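Local coordinates for protein Ton_1535 (Thermococcus onnurineus, PDB 3ZPJ) that is of unknown function but folds as an all-helical alpha-solenoid containing an unusual left-handed helical turn, at residues A[157-162]-A[189-194]; A[179-184]-A[201-206]; A[116-121]-A[162-167]. All blocks are in the same frame, centred on the assembly; numbering follows the deposited sequence.

Contact 1 of 3, residues A[157-162]-A[189-194]; sequences GILRIG and DKLHVN
Leu159 and Leu191 bury the most surface here, and their delta methyls meet with Leu159 CD2 3.7 Å from Leu191 CD1. Leu159 sits in the middle of helix 151-170. Leu191 is the first residue past the end of helix 174-190, where the chain drops its helical angles and turns toward helix 194-209. His192 passes through that turn with a positive phi of 68°, and Val193 follows as the N-cap residue of the next helix. Leu191 and Val193 thus flank the bend, and both point back at Leu159.

The CD1 methyl of Leu191 does most of the work on its side. It is 3.7 Å from Leu159 CG. Leu191 CD1 also touches Ile158, the neighbour of Leu159, lying 3.8 Å from Ile158 CG2, so it beds between the two side chains. Leu159 carries CG anti to its carbonyl carbon (chi1 -71°), and its CD2 reaches both sides of the turn, lying 3.6 Å from Val193 CG2. Its other methyl is farther off, with Leu159 CD1 4.1 Å from Val193 CG1. An alanine here ends at CB and lacks CG and both methyls, so Leu191 CD1 and the two branches of Val193 would probably lose the leucine atoms they pack on, opening a gap between turn and helix.

The contact is wholly apolar packing. Phe188 of helix 174-190 touches both Leu159 and Val193, while Ile158 also packs on Ile187 of the same helix and on Phe141, Ile144 and Ile145 of helix 130-146.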
# COMPACT_ATOMS: atom_id res chain seq x y z
N GLY A 157 -11.08 -3.91 20.44
CA GLY A 157 -10.96 -2.59 19.88
C GLY A 157 -9.64 -2.40 19.12
O GLY A 157 -9.63 -1.94 17.99
N ILE A 158 -8.54 -2.78 19.76
CA ILE A 158 -7.23 -2.64 19.16
C ILE A 158 -7.03 -3.53 17.92
O ILE A 158 -6.40 -3.10 16.95
CB ILE A 158 -6.14 -2.84 20.22
CG1 ILE A 158 -6.37 -1.84 21.34
CG2 ILE A 158 -4.76 -2.62 19.63
CD1 ILE A 158 -5.35 -1.84 22.44
N LEU A 159 -7.57 -4.74 17.92
CA LEU A 159 -7.46 -5.63 16.75
C LEU A 159 -8.22 -5.02 15.58
O LEU A 159 -7.82 -5.17 14.41
CB LEU A 159 -7.98 -7.04 17.06
CG LEU A 159 -7.10 -7.86 18.00
CD1 LEU A 159 -7.74 -9.16 18.41
CD2 LEU A 159 -5.75 -8.13 17.32
N ARG A 160 -9.31 -4.32 15.88
CA ARG A 160 -10.04 -3.66 14.80
C ARG A 160 -9.22 -2.51 14.17
O ARG A 160 -9.31 -2.24 12.98
CB ARG A 160 -11.41 -3.20 15.29
CG ARG A 160 -12.22 -2.46 14.25
CD ARG A 160 -12.75 -3.40 13.19
NE ARG A 160 -13.64 -2.69 12.27
CZ ARG A 160 -13.97 -3.13 11.05
NH1 ARG A 160 -13.48 -4.27 10.61
NH2 ARG A 160 -14.79 -2.42 10.29
N ILE A 161 -8.42 -1.82 14.97
CA ILE A 161 -7.51 -0.81 14.44
C ILE A 161 -6.51 -1.50 13.52
O ILE A 161 -6.25 -1.02 12.43
CB ILE A 161 -6.78 -0.12 15.57
CG1 ILE A 161 -7.80 0.59 16.46
CG2 ILE A 161 -5.77 0.88 15.03
CD1 ILE A 161 -7.14 1.51 17.48
N GLY A 162 -5.96 -2.63 13.97
CA GLY A 162 -5.12 -3.47 13.15
C GLY A 162 -5.73 -3.76 11.80
O GLY A 162 -5.07 -3.51 10.78
N ASP A 189 0.90 -8.92 16.42
CA ASP A 189 1.94 -9.61 17.14
C ASP A 189 1.72 -9.56 18.66
O ASP A 189 1.75 -10.59 19.33
CB ASP A 189 3.30 -9.01 16.80
CG ASP A 189 4.44 -9.77 17.43
OD1 ASP A 189 4.49 -11.01 17.28
OD2 ASP A 189 5.29 -9.12 18.08
N LYS A 190 1.51 -8.35 19.19
CA LYS A 190 1.35 -8.20 20.65
C LYS A 190 0.06 -8.83 21.14
O LYS A 190 -0.02 -9.26 22.28
CB LYS A 190 1.38 -6.74 21.09
CG LYS A 190 2.60 -5.95 20.70
CD LYS A 190 3.89 -6.62 21.12
CE LYS A 190 5.06 -5.68 20.85
NZ LYS A 190 4.86 -4.38 21.57
N LEU A 191 -0.96 -8.87 20.27
CA LEU A 191 -2.27 -9.33 20.71
C LEU A 191 -2.56 -10.79 20.34
O LEU A 191 -3.69 -11.26 20.50
CB LEU A 191 -3.37 -8.42 20.17
CG LEU A 191 -3.42 -7.06 20.84
CD1 LEU A 191 -4.65 -6.35 20.34
CD2 LEU A 191 -3.50 -7.24 22.35
N HIS A 192 -1.55 -11.48 19.83
CA HIS A 192 -1.63 -12.93 19.67
C HIS A 192 -2.63 -13.44 18.62
O HIS A 192 -3.24 -14.49 18.82
CB HIS A 192 -1.88 -13.58 21.03
CG HIS A 192 -1.00 -13.03 22.10
ND1 HIS A 192 -1.47 -12.65 23.33
CD2 HIS A 192 0.33 -12.74 22.09
CE1 HIS A 192 -0.47 -12.17 24.06
NE2 HIS A 192 0.63 -12.22 23.33
N VAL A 193 -2.80 -12.71 17.53
CA VAL A 193 -3.49 -13.28 16.38
C VAL A 193 -2.47 -13.63 15.28
O VAL A 193 -2.21 -12.86 14.36
CB VAL A 193 -4.62 -12.37 15.90
CG1 VAL A 193 -5.80 -12.46 16.88
CG2 VAL A 193 -4.13 -10.93 15.78
N ASN A 194 -1.88 -14.81 15.40
CA ASN A 194 -0.73 -15.16 14.57
C ASN A 194 -1.02 -15.31 13.07
O ASN A 194 -0.14 -15.04 12.26
CB ASN A 194 -0.06 -16.42 15.11
CG ASN A 194 1.37 -16.16 15.54
OD1 ASN A 194 1.79 -15.01 15.65
ND2 ASN A 194 2.11 -17.22 15.79

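Contact 2 of 3, residues A[179-184]-A[201-206]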
# COMPACT_ATOMS: atom_id res chain seq x y z
N ASP A 179 4.24 2.30 6.73
CA ASP A 179 3.98 2.65 8.13
C ASP A 179 2.69 2.03 8.70
O ASP A 179 2.63 1.67 9.87
CB ASP A 179 3.98 4.15 8.28
CG ASP A 179 5.38 4.74 8.30
OD1 ASP A 179 6.31 4.00 8.65
OD2 ASP A 179 5.53 5.95 7.99
N PHE A 180 1.68 1.89 7.85
CA PHE A 180 0.40 1.30 8.23
C PHE A 180 0.59 -0.18 8.51
O PHE A 180 0.08 -0.72 9.50
CB PHE A 180 -0.63 1.51 7.12
CG PHE A 180 -0.96 2.96 6.87
CD1 PHE A 180 -0.13 3.74 6.07
CD2 PHE A 180 -2.06 3.55 7.47
CE1 PHE A 180 -0.40 5.08 5.87
CE2 PHE A 180 -2.34 4.89 7.26
CZ PHE A 180 -1.51 5.66 6.45
N TYR A 181 1.32 -0.84 7.63
CA TYR A 181 1.61 -2.25 7.80
C TYR A 181 2.43 -2.56 9.06
O TYR A 181 2.17 -3.55 9.75
CB TYR A 181 2.36 -2.77 6.59
CG TYR A 181 1.56 -3.00 5.35
CD1 TYR A 181 0.20 -3.28 5.39
CD2 TYR A 181 2.18 -2.96 4.10
CE1 TYR A 181 -0.53 -3.50 4.18
CE2 TYR A 181 1.49 -3.17 2.93
CZ TYR A 181 0.14 -3.44 2.96
OH TYR A 181 -0.49 -3.66 1.75
N LYS A 182 3.41 -1.72 9.37
CA LYS A 182 4.22 -1.95 10.56
C LYS A 182 3.37 -1.86 11.83
O LYS A 182 3.53 -2.68 12.73
CB LYS A 182 5.37 -0.95 10.66
CG LYS A 182 6.18 -0.77 9.41
CD LYS A 182 7.27 -1.79 9.26
CE LYS A 182 8.31 -1.27 8.28
NZ LYS A 182 8.70 0.12 8.65
N MET A 183 2.47 -0.88 11.88
CA MET A 183 1.59 -0.69 13.06
C MET A 183 0.63 -1.88 13.20
O MET A 183 0.49 -2.45 14.29
CB MET A 183 0.82 0.64 13.02
CG MET A 183 0.43 1.16 14.41
SD MET A 183 -0.41 2.76 14.55
CE MET A 183 0.38 3.62 13.24
N ALA A 184 0.06 -2.30 12.09
CA ALA A 184 -0.85 -3.44 12.10
C ALA A 184 -0.13 -4.70 12.60
O ALA A 184 -0.64 -5.41 13.49
CB ALA A 184 -1.49 -3.66 10.73
N GLU A 201 3.07 -9.63 7.76
CA GLU A 201 4.51 -9.78 7.60
C GLU A 201 4.83 -10.00 6.11
O GLU A 201 5.71 -9.36 5.55
CB GLU A 201 4.99 -10.94 8.47
CG GLU A 201 6.42 -11.40 8.26
CD GLU A 201 6.83 -12.44 9.31
OE1 GLU A 201 6.06 -12.63 10.28
OE2 GLU A 201 7.90 -13.06 9.18
N LYS A 202 4.05 -10.88 5.46
CA LYS A 202 4.20 -11.14 4.04
C LYS A 202 3.90 -9.89 3.20
O LYS A 202 4.62 -9.61 2.24
CB LYS A 202 3.32 -12.32 3.62
CG LYS A 202 3.51 -12.75 2.19
CD LYS A 202 2.77 -14.04 1.93
CE LYS A 202 2.62 -14.30 0.46
NZ LYS A 202 1.67 -15.42 0.21
N LYS A 203 2.89 -9.10 3.56
CA LYS A 203 2.60 -7.87 2.80
C LYS A 203 3.73 -6.84 2.93
O LYS A 203 3.90 -5.95 2.08
CB LYS A 203 1.26 -7.25 3.20
CG LYS A 203 0.04 -8.11 2.85
CD LYS A 203 -1.26 -7.47 3.30
CE LYS A 203 -2.49 -8.18 2.74
NZ LYS A 203 -3.77 -7.70 3.40
N ILE A 204 4.51 -6.96 3.99
CA ILE A 204 5.64 -6.05 4.19
C ILE A 204 6.83 -6.44 3.32
O ILE A 204 7.46 -5.57 2.70
CB ILE A 204 6.05 -5.99 5.67
CG1 ILE A 204 4.97 -5.24 6.47
CG2 ILE A 204 7.40 -5.30 5.81
CD1 ILE A 204 5.11 -5.40 7.99
N GLU A 205 7.13 -7.75 3.23
CA GLU A 205 8.20 -8.20 2.32
C GLU A 205 7.82 -7.83 0.90
O GLU A 205 8.64 -7.38 0.12
CB GLU A 205 8.42 -9.71 2.38
CG GLU A 205 8.83 -10.29 3.73
CD GLU A 205 9.02 -11.81 3.66
OE1 GLU A 205 9.58 -12.30 2.66
OE2 GLU A 205 8.58 -12.52 4.60
N LEU A 206 6.55 -8.03 0.57
CA LEU A 206 6.07 -7.71 -0.76
C LEU A 206 6.19 -6.21 -1.02
O LEU A 206 6.77 -5.81 -2.01
CB LEU A 206 4.64 -8.22 -0.95
CG LEU A 206 3.89 -7.79 -2.22
CD1 LEU A 206 4.72 -8.00 -3.48
CD2 LEU A 206 2.61 -8.60 -2.32
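Tyr181 and Ile204 mark the closest pass of the two backbones, with their CA atoms 6.6 Å apart. The segments 179-184 and 201-206 run antiparallel at 155°, and their axes approach to 9.6 Å. They belong to consecutive helices, 174-190 and 194-209, joined by a short turn: a helical hairpin of the alpha-solenoid.

Tyr181 reaches across, with Ile204 meeting its root and Lys203 its ring. At the root, Tyr181 CB rests 3.6 Å from Ile204 CG1. Farther out, Lys203 comes over one face of the ring in a CH-pi contact, its CB 4.2 Å from the ring centroid and 18° off the normal. The lysine chain is extended beyond CG, and the two side chains cross at about a right angle, carrying CD past the phenol end and the amine away from the helix of Tyr181.

Both polar ends find partners beyond the segments, and Asp170 at the end of helix 151-170 serves the two of them. Tyr181 OH is hydrogen-bonded to Asp170 OD1 and to Arg219 NH2, which fixes the far end of the ring, while Lys203 NZ forms salt bridges with Asp170 OD2 and Glu166 OE2. On the exposed flank, the aliphatic part of Lys182 skirts Ile204, whose CD1 methyl lies 3.9 Å from Tyr181 O.

Contact 3 of 3, residues A[116-121]-A[162-167]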
# COMPACT_ATOMS: atom_id res chain seq x y z
N VAL A 116 -14.42 4.70 16.28
CA VAL A 116 -14.82 5.74 15.36
C VAL A 116 -13.59 6.44 14.79
O VAL A 116 -13.52 6.66 13.59
CB VAL A 116 -15.74 6.77 16.05
CG1 VAL A 116 -15.87 8.03 15.22
CG2 VAL A 116 -17.11 6.15 16.32
N LEU A 117 -12.60 6.74 15.63
CA LEU A 117 -11.40 7.41 15.11
C LEU A 117 -10.67 6.61 14.02
O LEU A 117 -10.18 7.18 13.03
CB LEU A 117 -10.43 7.77 16.22
CG LEU A 117 -11.01 8.83 17.14
CD1 LEU A 117 -10.04 9.10 18.27
CD2 LEU A 117 -11.26 10.08 16.34
N SER A 118 -10.62 5.30 14.18
CA SER A 118 -9.85 4.49 13.24
C SER A 118 -10.57 4.38 11.90
O SER A 118 -9.92 4.18 10.87
CB SER A 118 -9.53 3.10 13.82
OG SER A 118 -10.66 2.56 14.47
N THR A 119 -11.89 4.52 11.92
CA THR A 119 -12.73 4.54 10.72
C THR A 119 -12.43 5.83 9.96
O THR A 119 -12.24 5.84 8.75
CB THR A 119 -14.25 4.50 11.07
OG1 THR A 119 -14.60 3.22 11.58
CG2 THR A 119 -15.12 4.79 9.85
N LEU A 120 -12.41 6.91 10.72
CA LEU A 120 -12.10 8.22 10.19
C LEU A 120 -10.67 8.24 9.66
O LEU A 120 -10.41 8.79 8.60
CB LEU A 120 -12.29 9.23 11.30
CG LEU A 120 -11.70 10.64 11.37
CD1 LEU A 120 -11.75 11.38 10.06
CD2 LEU A 120 -12.51 11.40 12.44
N ALA A 121 -9.76 7.63 10.40
CA ALA A 121 -8.40 7.48 9.92
C ALA A 121 -8.38 6.69 8.61
O ALA A 121 -7.62 7.00 7.69
CB ALA A 121 -7.54 6.80 10.95
N GLY A 162 -5.96 -2.63 13.97
CA GLY A 162 -5.12 -3.47 13.15
C GLY A 162 -5.73 -3.76 11.80
O GLY A 162 -5.07 -3.51 10.78
N ASP A 163 -6.97 -4.25 11.77
CA ASP A 163 -7.62 -4.58 10.51
C ASP A 163 -7.68 -3.35 9.63
O ASP A 163 -7.41 -3.42 8.43
CB ASP A 163 -9.03 -5.12 10.72
CG ASP A 163 -9.06 -6.50 11.36
OD1 ASP A 163 -8.02 -7.17 11.39
OD2 ASP A 163 -10.14 -6.92 11.83
N LEU A 164 -8.04 -2.21 10.21
CA LEU A 164 -8.16 -0.99 9.41
C LEU A 164 -6.81 -0.43 8.94
O LEU A 164 -6.70 0.10 7.82
CB LEU A 164 -9.00 0.07 10.13
CG LEU A 164 -10.45 -0.37 10.44
CD1 LEU A 164 -11.18 0.58 11.36
CD2 LEU A 164 -11.21 -0.52 9.19
N LEU A 165 -5.79 -0.53 9.79
CA LEU A 165 -4.44 -0.11 9.42
C LEU A 165 -4.06 -0.92 8.18
O LEU A 165 -3.64 -0.37 7.17
CB LEU A 165 -3.45 -0.34 10.56
CG LEU A 165 -3.43 0.69 11.69
CD1 LEU A 165 -2.74 0.11 12.92
CD2 LEU A 165 -2.74 1.98 11.27
N GLU A 166 -4.29 -2.23 8.26
CA GLU A 166 -3.95 -3.14 7.17
C GLU A 166 -4.67 -2.80 5.88
O GLU A 166 -4.06 -2.78 4.81
CB GLU A 166 -4.19 -4.60 7.57
CG GLU A 166 -3.70 -5.59 6.50
CD GLU A 166 -4.10 -7.03 6.77
OE1 GLU A 166 -4.84 -7.29 7.75
OE2 GLU A 166 -3.66 -7.92 6.00
N LYS A 167 -5.96 -2.50 5.97
CA LYS A 167 -6.73 -2.21 4.76
C LYS A 167 -6.31 -0.86 4.16
O LYS A 167 -6.28 -0.70 2.94
CB LYS A 167 -8.24 -2.27 5.02
CG LYS A 167 -9.12 -1.78 3.87
CD LYS A 167 -9.59 -2.90 2.99
CE LYS A 167 -10.54 -2.40 1.89
NZ LYS A 167 -11.99 -2.37 2.24
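Ser118 meets Leu164 where helix 110-126 passes helix 151-170, with the CA atoms of the two residues 6.9 Å apart. Its side chain leans toward the opposing helix, and both of its atoms face one methyl: Leu164 CD1 is 3.7 Å from Ser118 OG and 3.9 Å from Ser118 CB. Ser118 O lies 3.8 Å from Leu164 CD1 as well. The hydroxyl nevertheless spends its bonding at home. With chi1 at 43°, OG lies between the backbone N and the carbonyl carbon, where the carbonyl oxygens of Met115 and Gly114, about one turn earlier in the same helix, share it, Met115 O being the stronger partner.

Thr119 comes next and plays a smaller part. Its CB points away from 162-167, its side chain packs on Val75 of helix 70-86, and OG1 makes a weak hydrogen bond to Met115 O. What it offers the methyl is mostly main chain, Thr119 N lying 4.0 Å from Leu164 CD1. Farther along, Ala121 CB points toward 162-167 but packs on Ile136 and Phe137 of helix 130-146, a helix that Leu165 also reaches through Phe137.

Leu164 CD1 therefore rests on a patch of one helical turn that is rich in polar atoms. With its hydroxyl bonded within its own helix, the serine can take an apolar neighbour without leaving a buried polar group unsatisfied, and this small interface of 104 Å² is van der Waals packing with no polar bond across it.

Contact 1 and contact 3 lie on consecutive turns of helix 151-170: they share Gly162, their centres are 12 Å apart, and Ile161 CG1 touches Ser118 OG at 4.0 Å. Contact 2 is one step farther along the solenoid, 14 Å from contact 1 and 15 Å from contact 3, centre to centre. Helix 174-190 supplies a segment to contacts 1 and 2, and its Ala184 CB packs 3.6 Å from Gly162 O. A charged tie joins contacts 2 and 3 directly, with Lys203 NZ 2.6 Å from Glu166 OE2. None of the three lies at an identified site; together they join successive helices of the solenoid.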